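Local structure of Lin1840 protein (Listeria innocua serovar 6a, 4ZO7) at residues M138-R143 with V190-A195; S374-E379 with E524-G529. The protein probably hydrolyses terminal, non-reducing beta-D-glucosyl residues with release of beta-D-glucose, as a family 3 glycoside hydrolase. The protein carries 2 engineered substitutions. All blocks are in the same frame, centred on the assembly; numbering follows the deposited sequence.

Contact 1 of 2, residues M138-R143 with V190-A195; sequences MLDLVR and VKHFAA. With GLC (alpha-D-glucopyranose), chain I.
The imidazole of H192 has one face under K191 CG, which sits over the ring centre, while its edge carries two polar partners: the D140 carboxylate at ND1 and the glucose O3 at NE2. M138 CG approaches the same ring obliquely, 3.9 Å from H192 CE1. Carboxylate and imidazole lie nearly coplanar, their planes 30° apart, and H192 ND1 donates to the syn lone pair of D140 OD2 over 2.8 Å. The other oxygen takes the backbone: H192 N reaches D140 OD1 at 2.9 Å, also from the syn side but tilted out of the carboxylate plane. Y223 OH is a further partner of D140 OD1. L139 N gives an almost straight bond to K191 O (2.8 Å), which accompanies a single backbone bridge of M138 with K191. On the apolar side, L139 CD1 packs on V190 CG1 at about a right angle, and both residues rest on helix 221-228.

K191 starts with CG between its backbone N and carbonyl carbon (chi1 76°), then runs out extended until NZ meets GLC O4 at 2.8 Å and, slightly farther, GLC O3. H192 NE2 shares that O3 at 2.7 Å; D91, W271 and R149 also bind this sugar. The peptide before H192 is cis, and these two successive side chains reach one glucose, consistent with the sugar-binding site of family 3 enzymes.

Because D140 grips both ND1 and the backbone N of H192, the imidazole's rotation is fixed and NE2 is presented to the glucose; the buried carboxylate would probably polarise the ring.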
loop_
_atom_site.group_PDB
_atom_site.type_symbol
_atom_site.label_atom_id
_atom_site.label_comp_id
_atom_site.label_asym_id
_atom_site.label_seq_id
_atom_site.Cartn_x
_atom_site.Cartn_y
_atom_site.Cartn_z
ATOM N N MET A 138 19.296 -3.451 11.769
ATOM C CA MET A 138 18.141 -3.643 10.925
ATOM C C MET A 138 17.915 -2.355 10.162
ATOM O O MET A 138 17.656 -1.293 10.770
ATOM C CB MET A 138 16.942 -3.966 11.777
ATOM C CG MET A 138 15.713 -4.361 10.958
ATOM S SD MET A 138 14.617 -2.977 10.564
ATOM C CE MET A 138 13.087 -3.916 10.384
ATOM N N LEU A 139 18.010 -2.458 8.835
ATOM C CA LEU A 139 18.009 -1.257 7.953
ATOM C C LEU A 139 16.825 -1.159 6.979
ATOM O O LEU A 139 16.837 -0.396 6.008
ATOM C CB LEU A 139 19.349 -1.165 7.269
ATOM C CG LEU A 139 20.495 -0.884 8.238
ATOM C CD1 LEU A 139 21.820 -0.785 7.464
ATOM C CD2 LEU A 139 20.356 0.379 9.083
ATOM N N ASP A 140 15.755 -1.888 7.285
ATOM C CA ASP A 140 14.525 -1.793 6.511
ATOM C C ASP A 140 13.737 -0.427 6.675
ATOM O O ASP A 140 13.264 -0.024 7.761
ATOM C CB ASP A 140 13.632 -3.021 6.807
ATOM C CG ASP A 140 14.396 -4.328 6.812
ATOM O OD1 ASP A 140 15.309 -4.576 5.980
ATOM O OD2 ASP A 140 14.067 -5.152 7.661
ATOM N N LEU A 141 13.598 0.287 5.554
ATOM C CA LEU A 141 12.784 1.463 5.514
ATOM C C LEU A 141 11.374 1.105 5.880
ATOM O O LEU A 141 10.793 0.086 5.375
ATOM C CB LEU A 141 12.824 2.047 4.067
ATOM C CG LEU A 141 12.131 3.368 3.886
ATOM C CD1 LEU A 141 12.949 4.411 4.606
ATOM C CD2 LEU A 141 12.091 3.665 2.407
ATOM N N VAL A 142 10.777 1.929 6.739
ATOM C CA VAL A 142 9.410 1.668 7.147
ATOM C C VAL A 142 8.468 2.890 6.944
ATOM O O VAL A 142 8.761 4.038 7.375
ATOM C CB VAL A 142 9.375 1.201 8.623
ATOM C CG1 VAL A 142 9.840 -0.208 8.767
ATOM C CG2 VAL A 142 10.176 2.130 9.546
ATOM N N ARG A 143 7.311 2.628 6.326
ATOM C CA ARG A 143 6.263 3.590 6.176
ATOM C C ARG A 143 4.898 3.126 6.715
ATOM O O ARG A 143 3.873 3.820 6.503
ATOM C CB ARG A 143 6.083 3.878 4.669
ATOM C CG ARG A 143 7.226 4.625 4.025
ATOM C CD ARG A 143 7.006 4.784 2.537
ATOM N NE ARG A 143 8.071 5.599 1.985
ATOM C CZ ARG A 143 8.305 5.695 0.665
ATOM N NH1 ARG A 143 7.574 4.996 -0.190
ATOM N NH2 ARG A 143 9.299 6.431 0.201
ATOM N N VAL A 190 24.204 -6.770 8.663
ATOM C CA VAL A 190 23.069 -5.959 8.081
ATOM C C VAL A 190 21.862 -6.857 7.765
ATOM O O VAL A 190 22.000 -7.943 7.217
ATOM C CB VAL A 190 23.556 -5.168 6.811
ATOM C CG1 VAL A 190 22.438 -4.451 6.038
ATOM C CG2 VAL A 190 24.560 -4.122 7.196
ATOM N N LYS A 191 20.673 -6.435 8.152
ATOM C CA LYS A 191 19.480 -7.169 7.771
ATOM C C LYS A 191 18.332 -6.165 7.443
ATOM O O LYS A 191 18.445 -4.995 7.774
ATOM C CB LYS A 191 19.139 -8.217 8.846
ATOM C CG LYS A 191 18.515 -7.667 10.102
ATOM C CD LYS A 191 18.637 -8.610 11.316
ATOM C CE LYS A 191 17.719 -8.179 12.453
ATOM N NZ LYS A 191 17.834 -9.054 13.647
ATOM N N HIS A 192 17.279 -6.556 6.722
ATOM C CA HIS A 192 17.096 -7.798 5.971
ATOM C C HIS A 192 17.064 -7.446 4.472
ATOM O O HIS A 192 16.221 -6.633 4.039
ATOM C CB HIS A 192 15.731 -8.442 6.323
ATOM C CG HIS A 192 15.467 -8.616 7.789
ATOM N ND1 HIS A 192 15.027 -7.587 8.595
ATOM C CD2 HIS A 192 15.599 -9.692 8.609
ATOM C CE1 HIS A 192 14.846 -8.034 9.820
ATOM N NE2 HIS A 192 15.190 -9.306 9.851
ATOM N N PHE A 193 17.966 -8.038 3.664
ATOM C CA PHE A 193 18.182 -7.624 2.254
ATOM C C PHE A 193 17.102 -8.376 1.454
ATOM O O PHE A 193 17.172 -9.616 1.384
ATOM C CB PHE A 193 19.555 -8.099 1.781
ATOM C CG PHE A 193 20.163 -7.270 0.672
ATOM C CD1 PHE A 193 20.559 -5.964 0.922
ATOM C CD2 PHE A 193 20.306 -7.785 -0.616
ATOM C CE1 PHE A 193 21.054 -5.159 -0.070
ATOM C CE2 PHE A 193 20.828 -6.992 -1.616
ATOM C CZ PHE A 193 21.201 -5.674 -1.339
ATOM N N ALA A 194 16.113 -7.704 0.891
ATOM C CA ALA A 194 15.950 -6.261 0.884
ATOM C C ALA A 194 14.450 -5.887 0.953
ATOM O O ALA A 194 13.597 -6.671 0.547
ATOM C CB ALA A 194 16.644 -5.635 -0.363
ATOM N N ALA A 195 14.138 -4.731 1.525
ATOM C CA ALA A 195 12.801 -4.034 1.339
ATOM C C ALA A 195 11.618 -4.687 2.113
ATOM O O ALA A 195 10.452 -4.547 1.766
ATOM C CB ALA A 195 12.459 -3.897 -0.119
HETATM C C1 GLC I . 14.966 -14.294 11.654
HETATM C C2 GLC I . 14.627 -12.779 11.738
HETATM C C3 GLC I . 15.881 -11.949 12.020
HETATM C C4 GLC I . 16.710 -12.524 13.164
HETATM C C5 GLC I . 16.981 -13.991 12.910
HETATM C C6 GLC I . 17.802 -14.621 14.045
HETATM O O1 GLC I . 15.672 -14.689 10.481
HETATM O O2 GLC I . 14.085 -12.244 10.554
HETATM O O3 GLC I . 15.568 -10.592 12.240
HETATM O O4 GLC I . 17.913 -11.833 13.194
HETATM O O5 GLC I . 15.747 -14.690 12.778
HETATM O O6 GLC I . 17.024 -14.626 15.195
#

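Contact 2 of 2, residues S374-E379 with E524-G529. With BGC (beta-D-glucopyranose), chain D.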
loop_
_atom_site.group_PDB
_atom_site.type_symbol
_atom_site.label_atom_id
_atom_site.label_comp_id
_atom_site.label_asym_id
_atom_site.label_seq_id
_atom_site.Cartn_x
_atom_site.Cartn_y
_atom_site.Cartn_z
ATOM N N SER A 374 16.275 10.027 23.279
ATOM C CA SER A 374 15.351 9.346 22.334
ATOM C C SER A 374 13.888 9.635 22.546
ATOM O O SER A 374 13.072 9.524 21.599
ATOM C CB SER A 374 15.568 7.830 22.410
ATOM O OG SER A 374 16.915 7.492 22.017
ATOM N N ALA A 375 13.517 9.939 23.794
ATOM C CA ALA A 375 12.149 10.220 24.074
ATOM C C ALA A 375 11.725 11.480 23.284
ATOM O O ALA A 375 12.563 12.340 23.036
ATOM C CB ALA A 375 11.949 10.457 25.510
ATOM N N VAL A 376 10.451 11.544 22.889
ATOM C CA VAL A 376 9.907 12.702 22.140
ATOM C C VAL A 376 8.776 13.411 22.925
ATOM O O VAL A 376 7.784 12.820 23.222
ATOM C CB VAL A 376 9.347 12.276 20.768
ATOM C CG1 VAL A 376 8.816 13.483 19.985
ATOM C CG2 VAL A 376 10.390 11.477 19.989
ATOM N N LEU A 377 8.948 14.690 23.235
ATOM C CA LEU A 377 7.893 15.482 23.823
ATOM C C LEU A 377 6.966 15.922 22.730
ATOM O O LEU A 377 7.380 16.709 21.880
ATOM C CB LEU A 377 8.445 16.738 24.547
ATOM C CG LEU A 377 7.460 17.643 25.340
ATOM C CD1 LEU A 377 6.835 16.813 26.469
ATOM C CD2 LEU A 377 8.225 18.857 25.877
ATOM N N LEU A 378 5.722 15.445 22.776
ATOM C CA LEU A 378 4.699 15.707 21.757
ATOM C C LEU A 378 3.753 16.888 22.080
ATOM O O LEU A 378 3.333 17.611 21.184
ATOM C CB LEU A 378 3.920 14.374 21.470
ATOM C CG LEU A 378 4.797 13.257 20.906
ATOM C CD1 LEU A 378 4.020 11.973 20.635
ATOM C CD2 LEU A 378 5.373 13.693 19.586
ATOM N N GLU A 379 3.384 17.032 23.358
ATOM C CA GLU A 379 2.542 18.172 23.807
ATOM C C GLU A 379 2.999 18.649 25.196
ATOM O O GLU A 379 3.426 17.854 26.027
ATOM C CB GLU A 379 1.037 17.843 23.881
ATOM C CG GLU A 379 0.381 17.188 22.656
ATOM C CD GLU A 379 0.080 18.141 21.494
ATOM O OE1 GLU A 379 0.212 19.403 21.660
ATOM O OE2 GLU A 379 -0.291 17.601 20.397
ATOM N N GLU A 524 6.378 10.750 24.634
ATOM C CA GLU A 524 6.593 9.472 23.974
ATOM C C GLU A 524 7.914 8.920 24.437
ATOM O O GLU A 524 8.978 9.442 24.074
ATOM C CB GLU A 524 6.585 9.666 22.452
ATOM C CG GLU A 524 7.067 8.459 21.662
ATOM C CD GLU A 524 6.100 7.288 21.677
ATOM O OE1 GLU A 524 6.249 6.472 22.615
ATOM O OE2 GLU A 524 5.235 7.184 20.740
ATOM N N LEU A 525 7.872 7.929 25.292
ATOM C CA LEU A 525 9.093 7.237 25.724
ATOM C C LEU A 525 9.527 6.033 24.918
ATOM O O LEU A 525 10.639 5.505 25.145
ATOM C CB LEU A 525 8.889 6.769 27.182
ATOM C CG LEU A 525 8.898 8.062 27.989
ATOM C CD1 LEU A 525 7.894 8.068 29.078
ATOM C CD2 LEU A 525 10.293 8.407 28.492
ATOM N N TRP A 526 8.646 5.561 24.017
ATOM C CA TRP A 526 8.835 4.345 23.273
ATOM C C TRP A 526 9.058 3.292 24.353
ATOM O O TRP A 526 8.395 3.365 25.389
ATOM C CB TRP A 526 9.984 4.470 22.285
ATOM C CG TRP A 526 9.814 5.553 21.247
ATOM C CD1 TRP A 526 10.499 6.757 21.165
ATOM C CD2 TRP A 526 8.943 5.519 20.123
ATOM N NE1 TRP A 526 10.089 7.459 20.020
ATOM C CE2 TRP A 526 9.146 6.701 19.374
ATOM C CE3 TRP A 526 8.037 4.554 19.627
ATOM C CZ2 TRP A 526 8.435 6.962 18.172
ATOM C CZ3 TRP A 526 7.339 4.820 18.438
ATOM C CH2 TRP A 526 7.539 6.010 17.734
ATOM N N PHE A 527 9.984 2.368 24.172
ATOM C CA PHE A 527 10.443 1.543 25.268
ATOM C C PHE A 527 11.935 1.828 25.490
ATOM O O PHE A 527 12.748 1.472 24.663
ATOM C CB PHE A 527 10.278 0.063 24.919
ATOM C CG PHE A 527 8.866 -0.377 24.756
ATOM C CD1 PHE A 527 7.941 -0.219 25.807
ATOM C CD2 PHE A 527 8.474 -1.025 23.602
ATOM C CE1 PHE A 527 6.667 -0.710 25.680
ATOM C CE2 PHE A 527 7.224 -1.487 23.469
ATOM C CZ PHE A 527 6.315 -1.335 24.497
ATOM N N PRO A 528 12.303 2.482 26.609
ATOM C CA PRO A 528 13.663 2.964 26.816
ATOM C C PRO A 528 14.746 1.970 27.218
ATOM O O PRO A 528 15.948 2.296 27.113
ATOM C CB PRO A 528 13.478 3.984 27.928
ATOM C CG PRO A 528 12.015 4.304 27.953
ATOM C CD PRO A 528 11.391 3.028 27.616
ATOM N N GLY A 529 14.353 0.792 27.676
ATOM C CA GLY A 529 15.276 -0.251 28.076
ATOM C C GLY A 529 15.423 -0.276 29.598
ATOM O O GLY A 529 14.514 0.145 30.354
HETATM C C2 BGC D . 1.305 20.688 17.443
HETATM C C3 BGC D . 0.331 19.975 18.400
HETATM C C4 BGC D . -0.982 19.682 17.694
HETATM C C5 BGC D . -0.694 18.971 16.357
HETATM C C6 BGC D . -1.953 18.596 15.586
HETATM C C1 BGC D . 1.500 19.876 16.159
HETATM O O1 BGC D . 2.471 20.509 15.303
HETATM O O2 BGC D . 2.567 20.875 18.074
HETATM O O3 BGC D . 0.161 20.707 19.619
HETATM O O4 BGC D . -1.722 18.727 18.453
HETATM O O5 BGC D . 0.212 19.726 15.540
HETATM O O6 BGC D . -1.564 17.894 14.410
#
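V376 and E524 meet as an antiparallel hydrogen-bonded pair: V376 N reaches E524 O at 2.8 Å, in the carbonyl plane, and E524 N returns the bond to V376 O at 2.9 Å. The same E524 O also receives a CA-H...O contact from A375. L378 CD1 lies 3.9 Å from E524 CB, the two chains side by side and pointing the same way, and A375 CB touches L525 CD2 at 4.0 Å. The indole of W526 turns its edge to the carbonyl of S374, with CD1 3.8 Å from S374 O, while V376 CG2 comes obliquely to its NE1, a buried nitrogen for which the model has no hydrogen-bond partner. In E524, a chi1 of 169° puts CG over one indole face, 3.5 Å above the plane and toward the rim; the bend at chi2 then turns the carboxylate, whose OE2 binds N506.

Further out, helix 103-109 of the N-terminal domain packs against V376 and W526, and helix 532-541 covers A375 and L525. At the far end of 374-379, E379 binds a beta-glucose, OE2 taking O4 at 2.7 Å, with Y596 as a second partner of that oxygen.

L378 and E379 both face L522, a classic beta bulge. Here the edge strand 376-380, entered one residue, A375, after helix 361-374, joins antiparallel to the otherwise parallel sheet of the family 3 C-terminal domain.

Overall arrangement
Contact 1 belongs to the N-terminal TIM-barrel domain and contact 2 to the C-terminal domain, and they follow each other along the chain. Their centres lie 23 Å apart and their nearest atoms about 9 Å, so they do not touch. Sugar is bound at contact 1 by K191 and H192, which hold the alpha-glucose, with a beta-glucose about 8 Å from the H192 side chain; beside contact 2, E379 of strand 376-380 binds a separate beta-glucose. Contact 1 thus lines what is probably the active-site pocket, at the C-terminal end of barrel strand 187-193; contact 2 meets the N-terminal domain through helix 103-109. The magnesium-binding residues, D648 and T650, lie away from both.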